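Local coordinates for protein choline kinase (Streptococcus pneumoniae, PDB 4R78) that probably phosphorylates choline at the expense of ATP, as choline kinases do, and holds adenosine monophosphate in a pocket of its protein kinase-like fold, at residues W225-L230 with E258-Y263; I160-P165 with W274-E279; D79-L84 with F99-G104. All blocks are in the same frame, centred on the assembly; numbering follows the deposited sequence.

Contacts 1 and 2 lie in the helical part of this protein kinase-like fold and share helix 257-280: contact 1 sets its first turns against helix 223-233, and contact 2 lays the loop 160-165 on its last turns. Their centres are 24 Å apart and their nearest atoms about 10 Å. Contact 3 joins helix 77-87 to an edge strand of the five-stranded sheet, across the centre of the chain from contact 1, with 27 Å between those two centres and 25 Å between the centres of contacts 2 and 3. In contact 3 the side chain of Leu84 is about 11 Å from the bound AMP, whose pocket includes Glu109, at the end of strand 105-109, and Tyr110 and Ile111 just after it.

Contact 1: residues W225-L230 with E258-Y263; sequences WDLAAL and EKIAIY
Trp225 turns its indole beside its own carbonyl carbon, CG anti to the backbone N (chi1 172°), while Tyr263 carries its ring on the side of its backbone N (chi1 -70°). The tyrosine torsion sets the phenol ring against the start of helix 223-233: Trp225 CB sits above one face toward its rim, and the backbone N of Trp225 comes to 3.5 Å from Tyr263 CD2. The tryptophan torsion carries the indole past the phenol, the two side chains crossing nearly at a right angle. Its CE3 edge touches Tyr263 CD1 at 3.6 Å, the rings being obliquely set. Ala228 allows the close approach that follows. Its CA is 4.9 Å from the CA of Ile260, and its CB rests both on Ile260 O at 3.5 Å and on Tyr263 CB at 3.7 Å. The short axis segments accordingly pass 8.1 Å apart, with a signed crossing angle of -63°. Helix 223-233 probably corresponds to helix αF of protein kinases, an inference consistent with Asp226, turned away from the interface, accepting from the backbone N of His194 and Ile195; Trp225 NE1 donates to Ile195 O. The face of the helix that carries Trp225 and Ala228 is thus tied to helix 257-280 by apolar contact, whereas the neighbouring Asp226 grips the 194-195 backbone. Leu227, beside Ala228, brings CD2 to 4.2 Å from Ile260 CD1, and Leu245 of helix 238-248 touches both of these side chains. Ile260 also leans the other methyl branch, CG2, on Ala228 CB.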
loop_
_atom_site.group_PDB
_atom_site.type_symbol
_atom_site.label_atom_id
_atom_site.label_comp_id
_atom_site.label_asym_id
_atom_site.label_seq_id
_atom_site.Cartn_x
_atom_site.Cartn_y
_atom_site.Cartn_z
ATOM N N TRP A 225 -6.170 -5.756 -9.360
ATOM C CA TRP A 225 -4.978 -5.037 -8.903
ATOM C C TRP A 225 -4.568 -5.542 -7.518
ATOM O O TRP A 225 -3.394 -5.835 -7.271
ATOM C CB TRP A 225 -5.232 -3.525 -8.859
ATOM C CG TRP A 225 -4.108 -2.752 -8.223
ATOM C CD1 TRP A 225 -3.850 -2.639 -6.884
ATOM C CD2 TRP A 225 -3.095 -1.990 -8.893
ATOM N NE1 TRP A 225 -2.739 -1.861 -6.679
ATOM C CE2 TRP A 225 -2.252 -1.448 -7.891
ATOM C CE3 TRP A 225 -2.807 -1.722 -10.238
ATOM C CZ2 TRP A 225 -1.149 -0.643 -8.191
ATOM C CZ3 TRP A 225 -1.706 -0.915 -10.537
ATOM C CH2 TRP A 225 -0.889 -0.393 -9.514
ATOM N N ASP A 226 -5.542 -5.630 -6.612
ATOM C CA ASP A 226 -5.274 -6.093 -5.251
ATOM C C ASP A 226 -4.774 -7.537 -5.229
ATOM O O ASP A 226 -3.850 -7.870 -4.481
ATOM C CB ASP A 226 -6.510 -5.943 -4.364
ATOM C CG ASP A 226 -6.648 -4.555 -3.759
ATOM O OD1 ASP A 226 -5.774 -3.687 -3.993
ATOM O OD2 ASP A 226 -7.643 -4.346 -3.041
ATOM N N LEU A 227 -5.378 -8.391 -6.051
ATOM C CA LEU A 227 -4.938 -9.776 -6.131
ATOM C C LEU A 227 -3.505 -9.871 -6.664
ATOM O O LEU A 227 -2.678 -10.592 -6.099
ATOM C CB LEU A 227 -5.911 -10.619 -6.960
ATOM C CG LEU A 227 -7.126 -11.178 -6.207
ATOM C CD1 LEU A 227 -8.052 -10.106 -5.631
ATOM C CD2 LEU A 227 -7.902 -12.097 -7.100
ATOM N N ALA A 228 -3.211 -9.110 -7.717
ATOM C CA ALA A 228 -1.854 -9.036 -8.253
ATOM C C ALA A 228 -0.847 -8.615 -7.188
ATOM O O ALA A 228 0.222 -9.211 -7.078
ATOM C CB ALA A 228 -1.799 -8.108 -9.453
ATOM N N ALA A 229 -1.201 -7.606 -6.393
ATOM C CA ALA A 229 -0.309 -7.112 -5.347
ATOM C C ALA A 229 -0.052 -8.156 -4.268
ATOM O O ALA A 229 1.099 -8.391 -3.902
ATOM C CB ALA A 229 -0.847 -5.820 -4.738
ATOM N N LEU A 230 -1.118 -8.772 -3.762
ATOM C CA LEU A 230 -0.972 -9.835 -2.768
ATOM C C LEU A 230 -0.025 -10.924 -3.283
ATOM O O LEU A 230 0.932 -11.306 -2.602
ATOM C CB LEU A 230 -2.333 -10.442 -2.419
ATOM C CG LEU A 230 -2.327 -11.507 -1.320
ATOM C CD1 LEU A 230 -2.173 -10.881 0.058
ATOM C CD2 LEU A 230 -3.593 -12.335 -1.395
ATOM N N GLU A 258 -5.684 -12.910 -16.649
ATOM C CA GLU A 258 -4.973 -11.971 -17.515
ATOM C C GLU A 258 -4.811 -10.599 -16.867
ATOM O O GLU A 258 -3.738 -9.998 -16.952
ATOM C CB GLU A 258 -5.629 -11.843 -18.895
ATOM C CG GLU A 258 -4.756 -11.058 -19.875
ATOM C CD GLU A 258 -5.334 -10.932 -21.272
ATOM O OE1 GLU A 258 -6.411 -11.501 -21.549
ATOM O OE2 GLU A 258 -4.689 -10.257 -22.102
ATOM N N LYS A 259 -5.863 -10.114 -16.209
ATOM C CA LYS A 259 -5.787 -8.832 -15.507
ATOM C C LYS A 259 -4.735 -8.885 -14.402
ATOM O O LYS A 259 -3.969 -7.943 -14.234
ATOM C CB LYS A 259 -7.143 -8.423 -14.929
ATOM C CG LYS A 259 -8.109 -7.817 -15.929
ATOM C CD LYS A 259 -9.405 -7.466 -15.223
ATOM C CE LYS A 259 -10.354 -6.719 -16.124
ATOM N NZ LYS A 259 -11.661 -6.518 -15.428
ATOM N N ILE A 260 -4.698 -9.989 -13.658
ATOM C CA ILE A 260 -3.681 -10.171 -12.629
ATOM C C ILE A 260 -2.278 -10.042 -13.233
ATOM O O ILE A 260 -1.434 -9.322 -12.696
ATOM C CB ILE A 260 -3.862 -11.512 -11.876
ATOM C CG1 ILE A 260 -5.147 -11.471 -11.043
ATOM C CG2 ILE A 260 -2.657 -11.809 -10.970
ATOM C CD1 ILE A 260 -5.582 -12.824 -10.504
ATOM N N ALA A 261 -2.043 -10.722 -14.353
ATOM C CA ALA A 261 -0.739 -10.685 -15.011
ATOM C C ALA A 261 -0.365 -9.260 -15.433
ATOM O O ALA A 261 0.774 -8.825 -15.246
ATOM C CB ALA A 261 -0.722 -11.629 -16.212
ATOM N N ILE A 262 -1.336 -8.537 -15.989
ATOM C CA ILE A 262 -1.128 -7.156 -16.423
ATOM C C ILE A 262 -0.829 -6.227 -15.244
ATOM O O ILE A 262 0.103 -5.421 -15.306
ATOM C CB ILE A 262 -2.325 -6.639 -17.266
ATOM C CG1 ILE A 262 -2.368 -7.382 -18.608
ATOM C CG2 ILE A 262 -2.228 -5.129 -17.480
ATOM C CD1 ILE A 262 -3.656 -7.213 -19.405
ATOM N N TYR A 263 -1.601 -6.352 -14.168
ATOM C CA TYR A 263 -1.407 -5.491 -13.005
ATOM C C TYR A 263 -0.087 -5.735 -12.279
ATOM O O TYR A 263 0.479 -4.800 -11.724
ATOM C CB TYR A 263 -2.609 -5.537 -12.053
ATOM C CG TYR A 263 -3.836 -4.854 -12.624
ATOM C CD1 TYR A 263 -3.749 -3.567 -13.158
ATOM C CD2 TYR A 263 -5.078 -5.485 -12.624
ATOM C CE1 TYR A 263 -4.863 -2.930 -13.692
ATOM C CE2 TYR A 263 -6.206 -4.854 -13.157
ATOM C CZ TYR A 263 -6.086 -3.577 -13.683
ATOM O OH TYR A 263 -7.186 -2.941 -14.210
#

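Contact 2: residues I160-P165 with W274-E279; sequences IEEQIP and WTVYKE
The loop that follows helix 149-159 folds over the last turns of helix 257-280, within the helical lobe of the kinase-like fold, and Val276 is the side chain it closes on. Ile160, the first residue to leave helical backbone angles, approaches Val276 crosswise: its CG2 meets Val276 CG1 at 3.8 Å, and its CD1 lies 3.9 Å from Val276 CB. The same isoleucine reaches the next residue of the helix through CG1, which is 4.1 Å from Tyr277 CB. Glu162 holds CG between its backbone N and carbonyl carbon (chi1 75°), and from there the chain runs out extended to bring its carboxylate obliquely across the valine. The contact there is van der Waals only, OE1 of Glu162 touching Val276 CG1 at 3.6 Å. Polar anchoring comes from the next turn of the helix instead, where the two carboxylate oxygens of Glu280 accept from the backbone N of Glu161 and of Glu162. Pro165 meets the other branch of the valine, the two side chains tip to tip with Pro165 CG 3.8 Å from Val276 CG2.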
loop_
_atom_site.group_PDB
_atom_site.type_symbol
_atom_site.label_atom_id
_atom_site.label_comp_id
_atom_site.label_asym_id
_atom_site.label_seq_id
_atom_site.Cartn_x
_atom_site.Cartn_y
_atom_site.Cartn_z
ATOM N N ILE A 160 10.304 12.954 -10.495
ATOM C CA ILE A 160 11.699 12.518 -10.602
ATOM C C ILE A 160 12.536 13.550 -11.364
ATOM O O ILE A 160 12.195 13.938 -12.477
ATOM C CB ILE A 160 11.811 11.113 -11.256
ATOM C CG1 ILE A 160 11.201 10.046 -10.336
ATOM C CG2 ILE A 160 13.265 10.774 -11.587
ATOM C CD1 ILE A 160 10.852 8.741 -11.046
ATOM N N GLU A 161 13.631 13.985 -10.745
ATOM C CA GLU A 161 14.509 15.006 -11.314
ATOM C C GLU A 161 15.508 14.423 -12.318
ATOM O O GLU A 161 15.751 15.007 -13.377
ATOM C CB GLU A 161 15.246 15.739 -10.182
ATOM C CG GLU A 161 16.193 16.858 -10.619
ATOM C CD GLU A 161 17.541 16.348 -11.112
ATOM O OE1 GLU A 161 18.036 15.326 -10.588
ATOM O OE2 GLU A 161 18.107 16.977 -12.030
ATOM N N GLU A 162 16.086 13.278 -11.969
ATOM C CA GLU A 162 17.183 12.684 -12.726
ATOM C C GLU A 162 16.712 12.038 -14.027
ATOM O O GLU A 162 15.536 11.701 -14.179
ATOM C CB GLU A 162 17.917 11.650 -11.861
ATOM C CG GLU A 162 17.169 10.324 -11.672
ATOM C CD GLU A 162 17.720 9.495 -10.531
ATOM O OE1 GLU A 162 17.498 9.871 -9.363
ATOM O OE2 GLU A 162 18.361 8.459 -10.796
ATOM N N GLN A 163 17.640 11.872 -14.965
ATOM C CA GLN A 163 17.393 11.015 -16.119
ATOM C C GLN A 163 17.044 9.628 -15.582
ATOM O O GLN A 163 17.722 9.120 -14.686
ATOM C CB GLN A 163 18.630 10.944 -17.012
ATOM C CG GLN A 163 18.373 10.333 -18.389
ATOM C CD GLN A 163 19.636 9.819 -19.067
ATOM O OE1 GLN A 163 20.755 10.185 -18.703
ATOM N NE2 GLN A 163 19.455 8.958 -20.063
ATOM N N ILE A 164 15.976 9.029 -16.105
ATOM C CA ILE A 164 15.515 7.730 -15.602
ATOM C C ILE A 164 16.684 6.736 -15.575
ATOM O O ILE A 164 17.327 6.509 -16.608
ATOM C CB ILE A 164 14.303 7.186 -16.416
ATOM C CG1 ILE A 164 13.074 8.098 -16.253
ATOM C CG2 ILE A 164 13.968 5.746 -16.017
ATOM C CD1 ILE A 164 12.543 8.232 -14.818
ATOM N N PRO A 165 16.983 6.164 -14.388
ATOM C CA PRO A 165 18.199 5.355 -14.245
ATOM C C PRO A 165 18.069 3.925 -14.770
ATOM O O PRO A 165 19.067 3.199 -14.839
ATOM C CB PRO A 165 18.428 5.344 -12.730
ATOM C CG PRO A 165 17.060 5.448 -12.159
ATOM C CD PRO A 165 16.288 6.338 -13.096
ATOM N N TRP A 274 8.524 4.903 -7.957
ATOM C CA TRP A 274 8.436 5.293 -6.548
ATOM C C TRP A 274 9.806 5.216 -5.859
ATOM O O TRP A 274 10.179 6.118 -5.102
ATOM C CB TRP A 274 7.411 4.394 -5.849
ATOM C CG TRP A 274 7.274 4.562 -4.350
ATOM C CD1 TRP A 274 6.413 5.396 -3.689
ATOM C CD2 TRP A 274 8.001 3.854 -3.339
ATOM N NE1 TRP A 274 6.564 5.251 -2.330
ATOM C CE2 TRP A 274 7.530 4.312 -2.085
ATOM C CE3 TRP A 274 9.007 2.874 -3.370
ATOM C CZ2 TRP A 274 8.041 3.833 -0.871
ATOM C CZ3 TRP A 274 9.511 2.393 -2.165
ATOM C CH2 TRP A 274 9.023 2.871 -0.931
ATOM N N THR A 275 10.556 4.150 -6.142
ATOM C CA THR A 275 11.878 3.940 -5.550
ATOM C C THR A 275 12.834 5.072 -5.909
ATOM O O THR A 275 13.501 5.628 -5.028
ATOM C CB THR A 275 12.483 2.582 -5.981
ATOM O OG1 THR A 275 11.613 1.527 -5.563
ATOM C CG2 THR A 275 13.854 2.370 -5.343
ATOM N N VAL A 276 12.885 5.418 -7.194
ATOM C CA VAL A 276 13.759 6.501 -7.657
ATOM C C VAL A 276 13.444 7.799 -6.919
ATOM O O VAL A 276 14.354 8.471 -6.420
ATOM C CB VAL A 276 13.666 6.705 -9.185
ATOM C CG1 VAL A 276 14.589 7.833 -9.640
ATOM C CG2 VAL A 276 14.032 5.423 -9.900
ATOM N N TYR A 277 12.158 8.132 -6.830
ATOM C CA TYR A 277 11.733 9.356 -6.160
ATOM C C TYR A 277 12.102 9.359 -4.674
ATOM O O TYR A 277 12.605 10.367 -4.153
ATOM C CB TYR A 277 10.231 9.568 -6.355
ATOM C CG TYR A 277 9.693 10.839 -5.738
ATOM C CD1 TYR A 277 10.319 12.068 -5.955
ATOM C CD2 TYR A 277 8.547 10.814 -4.950
ATOM C CE1 TYR A 277 9.817 13.241 -5.389
ATOM C CE2 TYR A 277 8.040 11.978 -4.379
ATOM C CZ TYR A 277 8.678 13.184 -4.605
ATOM O OH TYR A 277 8.177 14.338 -4.042
ATOM N N LYS A 278 11.860 8.241 -3.994
ATOM C CA LYS A 278 12.214 8.133 -2.580
ATOM C C LYS A 278 13.714 8.276 -2.351
ATOM O O LYS A 278 14.148 8.885 -1.363
ATOM C CB LYS A 278 11.691 6.822 -1.981
ATOM C CG LYS A 278 10.185 6.815 -1.723
ATOM C CD LYS A 278 9.836 7.704 -0.531
ATOM C CE LYS A 278 8.400 7.531 -0.083
ATOM N NZ LYS A 278 8.128 8.410 1.094
ATOM N N GLU A 279 14.511 7.727 -3.265
ATOM C CA GLU A 279 15.959 7.831 -3.135
ATOM C C GLU A 279 16.459 9.251 -3.391
ATOM O O GLU A 279 17.426 9.686 -2.764
ATOM C CB GLU A 279 16.671 6.798 -4.012
ATOM C CG GLU A 279 16.439 5.365 -3.535
ATOM C CD GLU A 279 17.324 4.353 -4.230
ATOM O OE1 GLU A 279 17.607 4.525 -5.432
ATOM O OE2 GLU A 279 17.742 3.376 -3.573
#

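Contact 3: residues D79-L84 with F99-G104; sequences DEKYNL and FDIEAG
Helix 77-87 packs against the edge strand 96-100 of the five-stranded antiparallel sheet, and Phe99 is the side chain through which the strand meets it. The phenyl ring lies under the helix backbone: Lys81 CA stands over one ring face, and Lys81 CB approaches Phe99 CD2 to 3.5 Å. On one flank Leu84 CD1 reaches Phe99 CD1, also at 3.5 Å, and toward the ring tip Glu80 CB comes to 4.0 Å from Phe99 CZ; both approaches are oblique. Lys81 leaves the helix with CG anti to its backbone N (chi1 -171°) and stays extended to its end, running past the phenyl group in the opposite direction. This carries the ammonium group back to the strand, where NZ donates to Phe99 O at 2.9 Å, with a C=O...N angle of 152° and the donor tilted 16° from the carbonyl plane. A water accepts from both Lys81 NZ and Phe99 N, the latter at 2.9 Å, so the lysine grips both ends of this residue's backbone, one directly and one through water. The aliphatic part of Lys81 is in turn crossed by Ile101, whose CD1 touches Lys81 CD at 3.7 Å. Just beyond, Asp100 OD1 accepts from Ala103 N at 2.8 Å, an Asx motif at the turn into strand 105-109, and also pairs with Lys28. Glu80, bent at chi2, sends OE2 to Ser218. Lying in the chain between strands 61-66 and 96-100, helix 77-87 probably corresponds to αC and strand 96-100 to β4 of the N-terminal lobe in protein kinase-like folds.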
loop_
_atom_site.group_PDB
_atom_site.type_symbol
_atom_site.label_atom_id
_atom_site.label_comp_id
_atom_site.label_asym_id
_atom_site.label_seq_id
_atom_site.Cartn_x
_atom_site.Cartn_y
_atom_site.Cartn_z
ATOM N N ASP A 79 -8.763 12.741 0.495
ATOM C CA ASP A 79 -9.366 11.510 -0.014
ATOM C C ASP A 79 -9.183 10.398 1.009
ATOM O O ASP A 79 -10.135 9.695 1.348
ATOM C CB ASP A 79 -8.702 11.059 -1.317
ATOM C CG ASP A 79 -9.221 11.784 -2.550
ATOM O OD1 ASP A 79 -10.029 12.733 -2.444
ATOM O OD2 ASP A 79 -8.774 11.395 -3.649
ATOM N N GLU A 80 -7.953 10.258 1.505
ATOM C CA GLU A 80 -7.600 9.141 2.370
ATOM C C GLU A 80 -8.125 9.293 3.791
ATOM O O GLU A 80 -8.399 8.294 4.458
ATOM C CB GLU A 80 -6.089 8.895 2.354
ATOM C CG GLU A 80 -5.547 8.504 0.973
ATOM C CD GLU A 80 -6.207 7.265 0.384
ATOM O OE1 GLU A 80 -6.127 7.107 -0.851
ATOM O OE2 GLU A 80 -6.804 6.463 1.141
ATOM N N LYS A 81 -8.276 10.537 4.246
ATOM C CA LYS A 81 -8.911 10.789 5.538
ATOM C C LYS A 81 -10.382 10.375 5.483
ATOM O O LYS A 81 -10.890 9.741 6.410
ATOM C CB LYS A 81 -8.759 12.252 5.974
ATOM C CG LYS A 81 -9.222 12.494 7.401
ATOM C CD LYS A 81 -8.715 13.807 7.950
ATOM C CE LYS A 81 -9.135 13.962 9.400
ATOM N NZ LYS A 81 -8.436 15.108 10.040
ATOM N N TYR A 82 -11.054 10.715 4.385
ATOM C CA TYR A 82 -12.420 10.258 4.166
ATOM C C TYR A 82 -12.487 8.738 4.063
ATOM O O TYR A 82 -13.362 8.105 4.652
ATOM C CB TYR A 82 -13.035 10.877 2.909
ATOM C CG TYR A 82 -14.402 10.304 2.601
ATOM C CD1 TYR A 82 -15.492 10.578 3.432
ATOM C CD2 TYR A 82 -14.602 9.461 1.507
ATOM C CE1 TYR A 82 -16.748 10.042 3.174
ATOM C CE2 TYR A 82 -15.865 8.930 1.229
ATOM C CZ TYR A 82 -16.927 9.219 2.074
ATOM O OH TYR A 82 -18.176 8.698 1.828
ATOM N N ASN A 83 -11.561 8.151 3.310
ATOM C CA ASN A 83 -11.569 6.706 3.156
ATOM C C ASN A 83 -11.462 5.986 4.496
ATOM O O ASN A 83 -12.120 4.970 4.700
ATOM C CB ASN A 83 -10.507 6.247 2.156
ATOM C CG ASN A 83 -10.837 6.670 0.726
ATOM O OD1 ASN A 83 -11.938 7.147 0.447
ATOM N ND2 ASN A 83 -9.882 6.505 -0.179
ATOM N N LEU A 84 -10.681 6.543 5.423
ATOM C CA LEU A 84 -10.588 5.992 6.779
ATOM C C LEU A 84 -11.951 5.955 7.465
ATOM O O LEU A 84 -12.369 4.910 7.968
ATOM C CB LEU A 84 -9.608 6.794 7.641
ATOM C CG LEU A 84 -8.107 6.505 7.654
ATOM C CD1 LEU A 84 -7.480 7.230 8.835
ATOM C CD2 LEU A 84 -7.802 5.015 7.737
ATOM N N PHE A 99 -5.452 11.990 11.941
ATOM C CA PHE A 99 -5.014 11.944 10.552
ATOM C C PHE A 99 -4.759 13.385 10.131
ATOM O O PHE A 99 -5.690 14.126 9.799
ATOM C CB PHE A 99 -6.051 11.252 9.659
ATOM C CG PHE A 99 -5.508 10.785 8.327
ATOM C CD1 PHE A 99 -4.970 9.508 8.187
ATOM C CD2 PHE A 99 -5.539 11.616 7.212
ATOM C CE1 PHE A 99 -4.472 9.065 6.955
ATOM C CE2 PHE A 99 -5.052 11.182 5.973
ATOM C CZ PHE A 99 -4.521 9.904 5.846
ATOM N N ASP A 100 -3.490 13.775 10.178
ATOM C CA ASP A 100 -3.089 15.162 9.972
ATOM C C ASP A 100 -2.956 15.493 8.490
ATOM O O ASP A 100 -2.082 14.969 7.793
ATOM C CB ASP A 100 -1.778 15.451 10.709
ATOM C CG ASP A 100 -1.359 16.907 10.611
ATOM O OD1 ASP A 100 -0.397 17.192 9.869
ATOM O OD2 ASP A 100 -1.984 17.759 11.282
ATOM N N ILE A 101 -3.843 16.368 8.031
ATOM C CA ILE A 101 -3.886 16.849 6.653
ATOM C C ILE A 101 -2.723 17.788 6.325
ATOM O O ILE A 101 -2.217 17.798 5.199
ATOM C CB ILE A 101 -5.250 17.574 6.393
ATOM C CG1 ILE A 101 -6.422 16.585 6.487
ATOM C CG2 ILE A 101 -5.251 18.320 5.072
ATOM C CD1 ILE A 101 -6.271 15.359 5.605
ATOM N N GLU A 102 -2.303 18.573 7.313
ATOM C CA GLU A 102 -1.261 19.578 7.107
ATOM C C GLU A 102 0.066 18.974 6.640
ATOM O O GLU A 102 0.680 19.470 5.690
ATOM C CB GLU A 102 -1.076 20.421 8.379
ATOM C CG GLU A 102 0.096 21.411 8.348
ATOM C CD GLU A 102 -0.080 22.579 7.379
ATOM O OE1 GLU A 102 -1.109 22.679 6.667
ATOM O OE2 GLU A 102 0.837 23.423 7.337
ATOM N N ALA A 103 0.492 17.890 7.288
ATOM C CA ALA A 103 1.790 17.283 6.999
ATOM C C ALA A 103 1.690 15.862 6.438
ATOM O O ALA A 103 2.648 15.354 5.856
ATOM C CB ALA A 103 2.662 17.298 8.244
ATOM N N GLY A 104 0.539 15.221 6.624
ATOM C CA GLY A 104 0.356 13.846 6.158
ATOM C C GLY A 104 0.898 12.849 7.162
ATOM O O GLY A 104 1.868 12.132 6.888
HETATM O O HOH W 1 -7.282 14.033 12.718
#